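Response regulator receiver protein (Desulfuromonas acetoxidans, PDB 2ZAY) probably takes part in two-component-type signalling through a CheY-like receiver domain, the part modelled here. Local coordinates at residues P53-T58 with R124-L129; S26-S29 with D34-Q37; P84-S89 with A120-V125. All coordinates share one frame; numbering follows the deposited sequence.

Interaction 1: P53-T58 with R124-L129; sequences PHLIIT and RVLKLL
Leu-55, the first residue of strand 55-59, and Leu-126, near the C-terminal end of helix 115-129, make the nearest backbone approach, their CA atoms 7.7 Å apart, a spacing bridged by side chains without any hydrogen bond across the contact. Leu-55 takes part in both of the apolar side-chain contacts. With CG swung anti to its backbone nitrogen (chi1 -177°), the isobutyl group reaches out from the strand into the angle between Val-125 and Leu-126. Its CD1 methyl presses on CG1 of Val-125 at 3.5 Å, a tight apolar contact, and lies 3.9 Å from Val-125 CB. The two side chains run at roughly a right angle, so the leucine meets the valine across its branch and does not lie along it. Leu-126 closes in from the neighbouring position: its CD2 methyl is 4.1 Å from Leu-55 CB and 4.2 Å from Leu-55 CD1, touching both the root and one branch end of the same leucine. Here the layering of the receiver domain can be read in detail, since the C-terminal helix of this CheY-like alpha/beta fold lies against one face of a five-stranded parallel sheet with strand order 2-1-3-4-5, and 55-59 is the central strand. Farther along the same strand Ile-57 continues the apolar row, touching Leu-118 and Ile-122 of the helix. His-54, just before the strand, adds a looser contact through its aliphatic carbon alone, CB being 4.3 Å from Leu-126 CD2. The imidazole has other work: ND1 accepts a hydrogen bond from the backbone N of Arg-10, and the ring makes edge-to-face contacts with Trp-9 and Tyr-130. Leu-126 also rests on Trp-9, which places an aromatic residue beside the aliphatic cluster.

Interaction 2: S26-S29 with D34-Q37; sequences SALS and DIIQ
Leu-28 and Ile-35 meet by their terminal methyls, CD1 against CD1 at 4.1 Å, while the two side chains as wholes cross at about a right angle. Both side chains set out toward the opposite segment, and both stems leave the backbone alike, beside the nitrogen and anti to the carbonyl carbon. They part at the second torsion. In Leu-28 it is extended (chi2 178°) and carries CD1 outward from the helix; in Ile-35 it is folded (chi2 -61°) and brings CD1 back beside CA, where it meets the leucine methyl. Only the methyl ends meet, one from each side chain; the stems do not overlap. A fainter touch comes from Ser-29, whose OG stands 4.5 Å from Ile-35 CG1. The hydroxyl is engaged elsewhere: it donates a hydrogen bond to the carbonyl oxygen of Ile-25, one helical turn earlier. Ser-29 is also the residue nearest the strand in backbone terms, its CA 6.2 Å from that of Asp-34, as the chain soon turns from helix into strand. Leu-28 reaches further, onto Leu-118 and Ile-122 of helix 115-129, and Ile-35 leans on Ile-11 in the adjoining strand. Such packing of a connecting helix on the strand that follows it is characteristic of a beta-alpha-beta unit, formed here by strand 9-14, helix 22-31 and strand 33-38.

Interaction 3: P84-S89 with A120-V125; sequences PVIALS and ARIKRV
Pro-84 and Val-125 supply the first of the apolar contacts: the valine's CG1 methyl lies 4.0 Å from Pro-84 CB and 4.1 Å from Pro-84 CG, along one side of the pyrrolidine ring. Ring and valine run antiparallel, side by side. The second apolar contact is looser. Ile-86 stretches its side chain straight toward the helix (chi2 179°), and its CD1 comes within 4.5 Å of Ile-122 CG1. A different kind of contact begins at that same CD1, which also rests against helix backbone, 4.4 Å from both Ile-122 CA and the carbonyl oxygen of Arg-121. The oxygen is taken up by the helix itself, accepting a weak hydrogen bond from Val-125 N at 3.3 Å, and to the isoleucine it offers van der Waals contact alone. Polar interactions lie at the margin. Arg-121 begins by pointing at the strand, but the chain then turns off, and NH1 forms a salt bridge with Asp-107. On another side of the helix, Lys-123 pairs with Glu-31. With no hydrogen bond or ion pair crossing between 84-89 and 120-125, cohesion here depends on the fit of aliphatic groups in the buried layer, while the charges tie the helix to other parts of the domain.

Interactions 1 and 3 are two parts of one buried interface: strands 55-59 and 85-89 are neighbours in the sheet, probably joined by backbone hydrogen bonds such as Ile-86 N to Ile-56 O, and both pack beneath helix 115-129, with Val-125 serving each. Interaction 2 lies farther from the chain's centre and is only partly buried; it holds helix 22-31 to edge strand 33-38. It reaches the common core where Leu-28 CD1 packs 3.9 Å from Ile-122 CD1. All three rely on aliphatic contact, yet their margins differ: aromatic rings beside interaction 1, a serine hydroxyl beside interaction 2, and beside interaction 3 charged helix residues whose partners lie outside both segments.

Interaction 1: P53-T58 with R124-L129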
ATOM      1  N   PRO A  53      -8.397  -0.162  -7.026  1.00 19.35           N
ATOM      2  CA  PRO A  53      -7.954   0.980  -6.218  1.00 18.35           C
ATOM      3  C   PRO A  53      -7.035   1.880  -7.049  1.00 19.62           C
ATOM      4  O   PRO A  53      -6.366   1.397  -7.964  1.00 18.35           O
ATOM      5  CB  PRO A  53      -7.208   0.315  -5.064  1.00 19.83           C
ATOM      6  CG  PRO A  53      -6.654  -0.944  -5.707  1.00 19.54           C
ATOM      7  CD  PRO A  53      -7.849  -1.426  -6.502  1.00 17.78           C
ATOM      8  N   HIS A  54      -7.005   3.174  -6.738  1.00 18.23           N
ATOM      9  CA  HIS A  54      -6.135   4.097  -7.467  1.00 20.07           C
ATOM     10  C   HIS A  54      -4.696   3.926  -6.995  1.00 19.79           C
ATOM     11  O   HIS A  54      -3.745   4.227  -7.717  1.00 20.85           O
ATOM     12  CB  HIS A  54      -6.552   5.553  -7.239  1.00 21.04           C
ATOM     13  CG  HIS A  54      -7.871   5.912  -7.846  1.00 22.77           C
ATOM     14  ND1 HIS A  54      -9.057   5.831  -7.149  1.00 21.52           N
ATOM     15  CD2 HIS A  54      -8.192   6.351  -9.088  1.00 24.78           C
ATOM     16  CE1 HIS A  54     -10.052   6.206  -7.934  1.00 24.91           C
ATOM     17  NE2 HIS A  54      -9.555   6.526  -9.116  1.00 23.86           N
ATOM     18  N   LEU A  55      -4.547   3.454  -5.764  1.00 19.71           N
ATOM     19  CA  LEU A  55      -3.224   3.250  -5.191  1.00 19.64           C
ATOM     20  C   LEU A  55      -3.308   2.163  -4.128  1.00 19.14           C
ATOM     21  O   LEU A  55      -4.331   2.013  -3.465  1.00 19.79           O
ATOM     22  CB  LEU A  55      -2.705   4.562  -4.594  1.00 21.50           C
ATOM     23  CG  LEU A  55      -1.286   4.514  -4.024  1.00 22.27           C
ATOM     24  CD1 LEU A  55      -0.626   5.879  -4.156  1.00 28.54           C
ATOM     25  CD2 LEU A  55      -1.346   4.074  -2.581  1.00 26.17           C
ATOM     26  N   ILE A  56      -2.225   1.411  -3.970  1.00 17.78           N
ATOM     27  CA  ILE A  56      -2.196   0.319  -3.006  1.00 18.28           C
ATOM     28  C   ILE A  56      -1.077   0.525  -2.008  1.00 19.17           C
ATOM     29  O   ILE A  56       0.029   0.933  -2.370  1.00 19.34           O
ATOM     30  CB  ILE A  56      -2.005  -1.037  -3.737  1.00 17.77           C
ATOM     31  CG1 ILE A  56      -3.206  -1.289  -4.658  1.00 17.02           C
ATOM     32  CG2 ILE A  56      -1.833  -2.172  -2.726  1.00 16.05           C
ATOM     33  CD1 ILE A  56      -3.027  -2.453  -5.605  1.00 19.99           C
ATOM     34  N   ILE A  57      -1.375   0.270  -0.740  1.00 18.64           N
ATOM     35  CA  ILE A  57      -0.382   0.409   0.319  1.00 19.61           C
ATOM     36  C   ILE A  57      -0.293  -0.970   0.965  1.00 20.35           C
ATOM     37  O   ILE A  57      -1.299  -1.502   1.435  1.00 20.41           O
ATOM     38  CB  ILE A  57      -0.839   1.418   1.388  1.00 19.98           C
ATOM     39  CG1 ILE A  57      -1.030   2.800   0.767  1.00 23.27           C
ATOM     40  CG2 ILE A  57       0.176   1.468   2.520  1.00 21.96           C
ATOM     41  CD1 ILE A  57      -1.694   3.805   1.714  1.00 22.22           C
ATOM     42  N   THR A  58       0.894  -1.558   0.988  1.00 18.89           N
ATOM     43  CA  THR A  58       1.019  -2.878   1.586  1.00 20.77           C
ATOM     44  C   THR A  58       2.178  -3.006   2.552  1.00 22.47           C
ATOM     45  O   THR A  58       3.217  -2.368   2.386  1.00 22.83           O
ATOM     46  CB  THR A  58       1.194  -3.974   0.510  1.00 21.83           C
ATOM     47  OG1 THR A  58       1.284  -5.249   1.152  1.00 21.14           O
ATOM     48  CG2 THR A  58       2.472  -3.743  -0.307  1.00 20.28           C
ATOM     49  N   ARG A 124       1.009  12.994  -2.959  1.00 25.69           N
ATOM     50  CA  ARG A 124       2.085  13.319  -3.882  1.00 27.52           C
ATOM     51  C   ARG A 124       2.102  12.352  -5.062  1.00 26.34           C
ATOM     52  O   ARG A 124       2.256  12.766  -6.209  1.00 25.30           O
ATOM     53  CB  ARG A 124       3.442  13.286  -3.180  1.00 30.75           C
ATOM     54  CG  ARG A 124       4.526  13.965  -4.002  1.00 36.14           C
ATOM     55  CD  ARG A 124       4.243  15.464  -4.127  1.00 37.72           C
ATOM     56  NE  ARG A 124       5.021  16.103  -5.186  1.00 41.86           N
ATOM     57  CZ  ARG A 124       4.766  15.971  -6.484  1.00 45.10           C
ATOM     58  NH1 ARG A 124       3.748  15.220  -6.888  1.00 43.94           N
ATOM     59  NH2 ARG A 124       5.523  16.594  -7.380  1.00 42.97           N
ATOM     60  N   VAL A 125       1.942  11.067  -4.767  1.00 24.76           N
ATOM     61  CA  VAL A 125       1.940  10.034  -5.791  1.00 25.08           C
ATOM     62  C   VAL A 125       0.730  10.174  -6.703  1.00 24.54           C
ATOM     63  O   VAL A 125       0.841  10.027  -7.920  1.00 27.08           O
ATOM     64  CB  VAL A 125       1.930   8.627  -5.154  1.00 24.77           C
ATOM     65  CG1 VAL A 125       1.656   7.570  -6.217  1.00 25.48           C
ATOM     66  CG2 VAL A 125       3.267   8.358  -4.496  1.00 23.76           C
ATOM     67  N   LEU A 126      -0.425  10.453  -6.111  1.00 24.16           N
ATOM     68  CA  LEU A 126      -1.641  10.608  -6.894  1.00 25.23           C
ATOM     69  C   LEU A 126      -1.518  11.824  -7.813  1.00 27.65           C
ATOM     70  O   LEU A 126      -1.930  11.775  -8.965  1.00 25.78           O
ATOM     71  CB  LEU A 126      -2.856  10.767  -5.973  1.00 23.73           C
ATOM     72  CG  LEU A 126      -3.225   9.570  -5.083  1.00 24.62           C
ATOM     73  CD1 LEU A 126      -4.478   9.909  -4.258  1.00 23.71           C
ATOM     74  CD2 LEU A 126      -3.480   8.335  -5.949  1.00 22.15           C
ATOM     75  N   LYS A 127      -0.940  12.913  -7.310  1.00 28.79           N
ATOM     76  CA  LYS A 127      -0.791  14.111  -8.129  1.00 30.24           C
ATOM     77  C   LYS A 127       0.130  13.844  -9.310  1.00 29.41           C
ATOM     78  O   LYS A 127      -0.118  14.316 -10.416  1.00 30.74           O
ATOM     79  CB  LYS A 127      -0.228  15.276  -7.308  1.00 32.09           C
ATOM     80  CG  LYS A 127      -1.078  15.690  -6.125  1.00 37.89           C
ATOM     81  CD  LYS A 127      -0.658  17.061  -5.602  1.00 40.37           C
ATOM     82  CE  LYS A 127      -0.640  17.105  -4.076  1.00 44.39           C
ATOM     83  NZ  LYS A 127       0.572  16.443  -3.498  1.00 38.82           N
ATOM     84  N   LEU A 128       1.194  13.087  -9.066  1.00 29.37           N
ATOM     85  CA  LEU A 128       2.167  12.752 -10.100  1.00 30.75           C
ATOM     86  C   LEU A 128       1.646  11.809 -11.181  1.00 31.01           C
ATOM     87  O   LEU A 128       1.918  12.007 -12.368  1.00 27.79           O
ATOM     88  CB  LEU A 128       3.404  12.105  -9.474  1.00 33.47           C
ATOM     89  CG  LEU A 128       4.324  12.958  -8.598  1.00 37.96           C
ATOM     90  CD1 LEU A 128       5.377  12.069  -7.953  1.00 40.84           C
ATOM     91  CD2 LEU A 128       4.981  14.049  -9.442  1.00 41.03           C
ATOM     92  N   LEU A 129       0.910  10.781 -10.770  1.00 30.28           N
ATOM     93  CA  LEU A 129       0.405   9.785 -11.710  1.00 32.77           C
ATOM     94  C   LEU A 129      -0.959  10.042 -12.342  1.00 32.34           C
ATOM     95  O   LEU A 129      -1.226   9.560 -13.440  1.00 34.61           O
ATOM     96  CB  LEU A 129       0.403   8.398 -11.051  1.00 33.25           C
ATOM     97  CG  LEU A 129       1.760   7.718 -10.825  1.00 35.13           C
ATOM     98  CD1 LEU A 129       2.502   7.588 -12.145  1.00 36.25           C
ATOM     99  CD2 LEU A 129       2.593   8.526  -9.848  1.00 40.13           C
TER

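Interaction 2: S26-S29 with D34-Q37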
ATOM      1  N   SER A  26      -8.404   6.136  10.031  1.00 34.56           N
ATOM      2  CA  SER A  26      -9.515   7.039  10.318  1.00 33.74           C
ATOM      3  C   SER A  26      -9.211   8.448   9.827  1.00 32.89           C
ATOM      4  O   SER A  26     -10.085   9.124   9.290  1.00 33.04           O
ATOM      5  CB  SER A  26      -9.802   7.069  11.823  1.00 35.43           C
ATOM      6  OG  SER A  26     -10.241   5.800  12.282  1.00 37.15           O
ATOM      7  N   ALA A  27      -7.968   8.883  10.006  1.00 32.35           N
ATOM      8  CA  ALA A  27      -7.553  10.219   9.588  1.00 32.11           C
ATOM      9  C   ALA A  27      -7.608  10.399   8.074  1.00 31.96           C
ATOM     10  O   ALA A  27      -7.871  11.496   7.583  1.00 31.74           O
ATOM     11  CB  ALA A  27      -6.138  10.511  10.100  1.00 31.91           C
ATOM     12  N   LEU A  28      -7.350   9.321   7.337  1.00 30.15           N
ATOM     13  CA  LEU A  28      -7.370   9.367   5.876  1.00 30.35           C
ATOM     14  C   LEU A  28      -8.788   9.466   5.334  1.00 31.55           C
ATOM     15  O   LEU A  28      -9.033  10.125   4.324  1.00 28.42           O
ATOM     16  CB  LEU A  28      -6.691   8.124   5.295  1.00 30.50           C
ATOM     17  CG  LEU A  28      -5.171   8.044   5.448  1.00 30.50           C
ATOM     18  CD1 LEU A  28      -4.668   6.729   4.864  1.00 31.59           C
ATOM     19  CD2 LEU A  28      -4.517   9.224   4.732  1.00 30.22           C
ATOM     20  N   SER A  29      -9.723   8.798   6.005  1.00 33.90           N
ATOM     21  CA  SER A  29     -11.116   8.825   5.580  1.00 37.27           C
ATOM     22  C   SER A  29     -11.532  10.278   5.595  1.00 38.11           C
ATOM     23  O   SER A  29     -12.129  10.785   4.648  1.00 39.62           O
ATOM     24  CB  SER A  29     -11.992   8.028   6.553  1.00 38.36           C
ATOM     25  OG  SER A  29     -11.471   6.724   6.758  1.00 42.39           O
ATOM     26  N   ASP A  34     -11.184   6.742   0.224  1.00 30.56           N
ATOM     27  CA  ASP A  34     -12.088   5.615   0.420  1.00 31.24           C
ATOM     28  C   ASP A  34     -11.156   4.432   0.685  1.00 30.32           C
ATOM     29  O   ASP A  34     -10.584   3.872  -0.249  1.00 27.13           O
ATOM     30  CB  ASP A  34     -12.901   5.368  -0.852  1.00 31.70           C
ATOM     31  CG  ASP A  34     -13.982   4.322  -0.662  1.00 35.48           C
ATOM     32  OD1 ASP A  34     -13.987   3.636   0.386  1.00 34.52           O
ATOM     33  OD2 ASP A  34     -14.826   4.185  -1.572  1.00 36.21           O
ATOM     34  N   ILE A  35     -11.001   4.063   1.953  1.00 29.67           N
ATOM     35  CA  ILE A  35     -10.094   2.982   2.324  1.00 30.24           C
ATOM     36  C   ILE A  35     -10.659   1.564   2.266  1.00 30.40           C
ATOM     37  O   ILE A  35     -11.657   1.236   2.909  1.00 31.40           O
ATOM     38  CB  ILE A  35      -9.519   3.203   3.739  1.00 32.02           C
ATOM     39  CG1 ILE A  35      -8.870   4.584   3.832  1.00 31.97           C
ATOM     40  CG2 ILE A  35      -8.509   2.117   4.065  1.00 31.85           C
ATOM     41  CD1 ILE A  35      -7.716   4.801   2.867  1.00 35.97           C
ATOM     42  N   ILE A  36      -9.989   0.727   1.484  1.00 26.41           N
ATOM     43  CA  ILE A  36     -10.358  -0.667   1.322  1.00 25.01           C
ATOM     44  C   ILE A  36      -9.307  -1.414   2.137  1.00 25.66           C
ATOM     45  O   ILE A  36      -8.119  -1.348   1.827  1.00 24.36           O
ATOM     46  CB  ILE A  36     -10.286  -1.075  -0.174  1.00 25.27           C
ATOM     47  CG1 ILE A  36     -11.314  -0.258  -0.974  1.00 23.99           C
ATOM     48  CG2 ILE A  36     -10.530  -2.573  -0.329  1.00 24.66           C
ATOM     49  CD1 ILE A  36     -11.157  -0.365  -2.482  1.00 25.69           C
ATOM     50  N   GLN A  37      -9.741  -2.114   3.183  1.00 25.24           N
ATOM     51  CA  GLN A  37      -8.811  -2.825   4.063  1.00 27.09           C
ATOM     52  C   GLN A  37      -8.725  -4.332   3.875  1.00 26.16           C
ATOM     53  O   GLN A  37      -9.733  -5.024   3.936  1.00 26.84           O
ATOM     54  CB  GLN A  37      -9.170  -2.558   5.524  1.00 28.27           C
ATOM     55  CG  GLN A  37      -9.217  -1.099   5.912  1.00 31.22           C
ATOM     56  CD  GLN A  37      -9.470  -0.919   7.394  1.00 33.17           C
ATOM     57  OE1 GLN A  37      -8.745  -1.463   8.225  1.00 35.45           O
ATOM     58  NE2 GLN A  37     -10.499  -0.151   7.735  1.00 35.82           N
TER

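Interaction 3: P84-S89 with A120-V125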
ATOM      1  N   PRO A  84      -0.087   2.157  -8.741  1.00 19.80           N
ATOM      2  CA  PRO A  84       1.097   2.389  -7.903  1.00 19.43           C
ATOM      3  C   PRO A  84       0.997   1.690  -6.554  1.00 19.32           C
ATOM      4  O   PRO A  84      -0.087   1.582  -5.979  1.00 19.61           O
ATOM      5  CB  PRO A  84       1.145   3.912  -7.775  1.00 20.09           C
ATOM      6  CG  PRO A  84      -0.311   4.311  -7.866  1.00 19.09           C
ATOM      7  CD  PRO A  84      -0.819   3.416  -8.984  1.00 20.15           C
ATOM      8  N   VAL A  85       2.133   1.214  -6.055  1.00 18.24           N
ATOM      9  CA  VAL A  85       2.155   0.510  -4.772  1.00 18.05           C
ATOM     10  C   VAL A  85       3.175   1.129  -3.823  1.00 18.04           C
ATOM     11  O   VAL A  85       4.344   1.309  -4.178  1.00 18.43           O
ATOM     12  CB  VAL A  85       2.497  -0.998  -4.966  1.00 16.74           C
ATOM     13  CG1 VAL A  85       2.330  -1.749  -3.636  1.00 18.79           C
ATOM     14  CG2 VAL A  85       1.582  -1.611  -6.033  1.00 17.92           C
ATOM     15  N   ILE A  86       2.720   1.467  -2.620  1.00 17.36           N
ATOM     16  CA  ILE A  86       3.585   2.044  -1.592  1.00 17.14           C
ATOM     17  C   ILE A  86       3.860   0.957  -0.562  1.00 18.76           C
ATOM     18  O   ILE A  86       2.939   0.250  -0.151  1.00 19.96           O
ATOM     19  CB  ILE A  86       2.900   3.224  -0.850  1.00 17.24           C
ATOM     20  CG1 ILE A  86       2.777   4.441  -1.776  1.00 16.34           C
ATOM     21  CG2 ILE A  86       3.710   3.592   0.411  1.00 16.69           C
ATOM     22  CD1 ILE A  86       2.094   5.619  -1.110  1.00 18.47           C
ATOM     23  N   ALA A  87       5.117   0.807  -0.157  1.00 18.95           N
ATOM     24  CA  ALA A  87       5.458  -0.188   0.849  1.00 20.23           C
ATOM     25  C   ALA A  87       5.549   0.446   2.228  1.00 20.10           C
ATOM     26  O   ALA A  87       6.069   1.549   2.385  1.00 20.46           O
ATOM     27  CB  ALA A  87       6.788  -0.867   0.508  1.00 19.10           C
ATOM     28  N   LEU A  88       5.030  -0.270   3.219  1.00 21.71           N
ATOM     29  CA  LEU A  88       5.055   0.157   4.608  1.00 23.64           C
ATOM     30  C   LEU A  88       5.879  -0.912   5.321  1.00 23.64           C
ATOM     31  O   LEU A  88       5.596  -2.097   5.198  1.00 24.04           O
ATOM     32  CB  LEU A  88       3.632   0.188   5.168  1.00 26.06           C
ATOM     33  CG  LEU A  88       3.013   1.544   5.511  1.00 30.17           C
ATOM     34  CD1 LEU A  88       3.224   2.542   4.387  1.00 28.58           C
ATOM     35  CD2 LEU A  88       1.530   1.340   5.808  1.00 32.10           C
ATOM     36  N   SER A  89       6.909  -0.515   6.056  1.00 25.40           N
ATOM     37  CA  SER A  89       7.710  -1.527   6.722  1.00 25.58           C
ATOM     38  C   SER A  89       8.118  -1.176   8.134  1.00 26.67           C
ATOM     39  O   SER A  89       8.503  -0.041   8.426  1.00 23.54           O
ATOM     40  CB  SER A  89       8.962  -1.838   5.900  1.00 27.17           C
ATOM     41  OG  SER A  89       9.783  -2.771   6.584  1.00 26.74           O
ATOM     42  N   ALA A 120       0.167  12.946   3.010  1.00 23.55           N
ATOM     43  CA  ALA A 120       0.954  13.713   2.049  1.00 24.22           C
ATOM     44  C   ALA A 120       1.646  12.810   1.020  1.00 23.22           C
ATOM     45  O   ALA A 120       1.741  13.161  -0.154  1.00 23.62           O
ATOM     46  CB  ALA A 120       1.994  14.550   2.787  1.00 26.40           C
ATOM     47  N   ARG A 121       2.131  11.654   1.470  1.00 22.97           N
ATOM     48  CA  ARG A 121       2.827  10.700   0.594  1.00 23.37           C
ATOM     49  C   ARG A 121       1.875  10.132  -0.458  1.00 22.39           C
ATOM     50  O   ARG A 121       2.240   9.978  -1.624  1.00 22.58           O
ATOM     51  CB  ARG A 121       3.427   9.566   1.435  1.00 23.62           C
ATOM     52  CG  ARG A 121       4.655   9.977   2.249  1.00 25.87           C
ATOM     53  CD  ARG A 121       5.897   9.957   1.380  1.00 27.54           C
ATOM     54  NE  ARG A 121       7.075  10.526   2.032  1.00 25.30           N
ATOM     55  CZ  ARG A 121       8.258  10.636   1.437  1.00 25.05           C
ATOM     56  NH1 ARG A 121       8.405  10.209   0.190  1.00 25.24           N
ATOM     57  NH2 ARG A 121       9.285  11.186   2.073  1.00 22.60           N
ATOM     58  N   ILE A 122       0.658   9.819  -0.035  1.00 21.36           N
ATOM     59  CA  ILE A 122      -0.370   9.302  -0.931  1.00 22.60           C
ATOM     60  C   ILE A 122      -0.704  10.375  -1.964  1.00 22.82           C
ATOM     61  O   ILE A 122      -0.686  10.119  -3.170  1.00 21.13           O
ATOM     62  CB  ILE A 122      -1.659   8.941  -0.146  1.00 22.18           C
ATOM     63  CG1 ILE A 122      -1.386   7.735   0.759  1.00 22.77           C
ATOM     64  CG2 ILE A 122      -2.815   8.655  -1.111  1.00 24.58           C
ATOM     65  CD1 ILE A 122      -2.569   7.322   1.623  1.00 23.55           C
ATOM     66  N   LYS A 123      -0.984  11.586  -1.488  1.00 23.81           N
ATOM     67  CA  LYS A 123      -1.335  12.687  -2.379  1.00 25.07           C
ATOM     68  C   LYS A 123      -0.249  13.019  -3.389  1.00 25.91           C
ATOM     69  O   LYS A 123      -0.543  13.288  -4.549  1.00 23.41           O
ATOM     70  CB  LYS A 123      -1.669  13.944  -1.571  1.00 28.04           C
ATOM     71  CG  LYS A 123      -2.999  13.872  -0.840  1.00 30.50           C
ATOM     72  CD  LYS A 123      -3.183  15.075   0.079  1.00 35.39           C
ATOM     73  CE  LYS A 123      -4.539  15.035   0.770  1.00 39.08           C
ATOM     74  NZ  LYS A 123      -4.736  16.216   1.655  1.00 42.85           N
ATOM     75  N   ARG A 124       1.009  12.994  -2.959  1.00 25.69           N
ATOM     76  CA  ARG A 124       2.085  13.319  -3.882  1.00 27.52           C
ATOM     77  C   ARG A 124       2.102  12.352  -5.062  1.00 26.34           C
ATOM     78  O   ARG A 124       2.256  12.766  -6.209  1.00 25.30           O
ATOM     79  CB  ARG A 124       3.442  13.286  -3.180  1.00 30.75           C
ATOM     80  CG  ARG A 124       4.526  13.965  -4.002  1.00 36.14           C
ATOM     81  CD  ARG A 124       4.243  15.464  -4.127  1.00 37.72           C
ATOM     82  NE  ARG A 124       5.021  16.103  -5.186  1.00 41.86           N
ATOM     83  CZ  ARG A 124       4.766  15.971  -6.484  1.00 45.10           C
ATOM     84  NH1 ARG A 124       3.748  15.220  -6.888  1.00 43.94           N
ATOM     85  NH2 ARG A 124       5.523  16.594  -7.380  1.00 42.97           N
ATOM     86  N   VAL A 125       1.942  11.067  -4.767  1.00 24.76           N
ATOM     87  CA  VAL A 125       1.940  10.034  -5.791  1.00 25.08           C
ATOM     88  C   VAL A 125       0.730  10.174  -6.703  1.00 24.54           C
ATOM     89  O   VAL A 125       0.841  10.027  -7.920  1.00 27.08           O
ATOM     90  CB  VAL A 125       1.930   8.627  -5.154  1.00 24.77           C
ATOM     91  CG1 VAL A 125       1.656   7.570  -6.217  1.00 25.48           C
ATOM     92  CG2 VAL A 125       3.267   8.358  -4.496  1.00 23.76           C
TER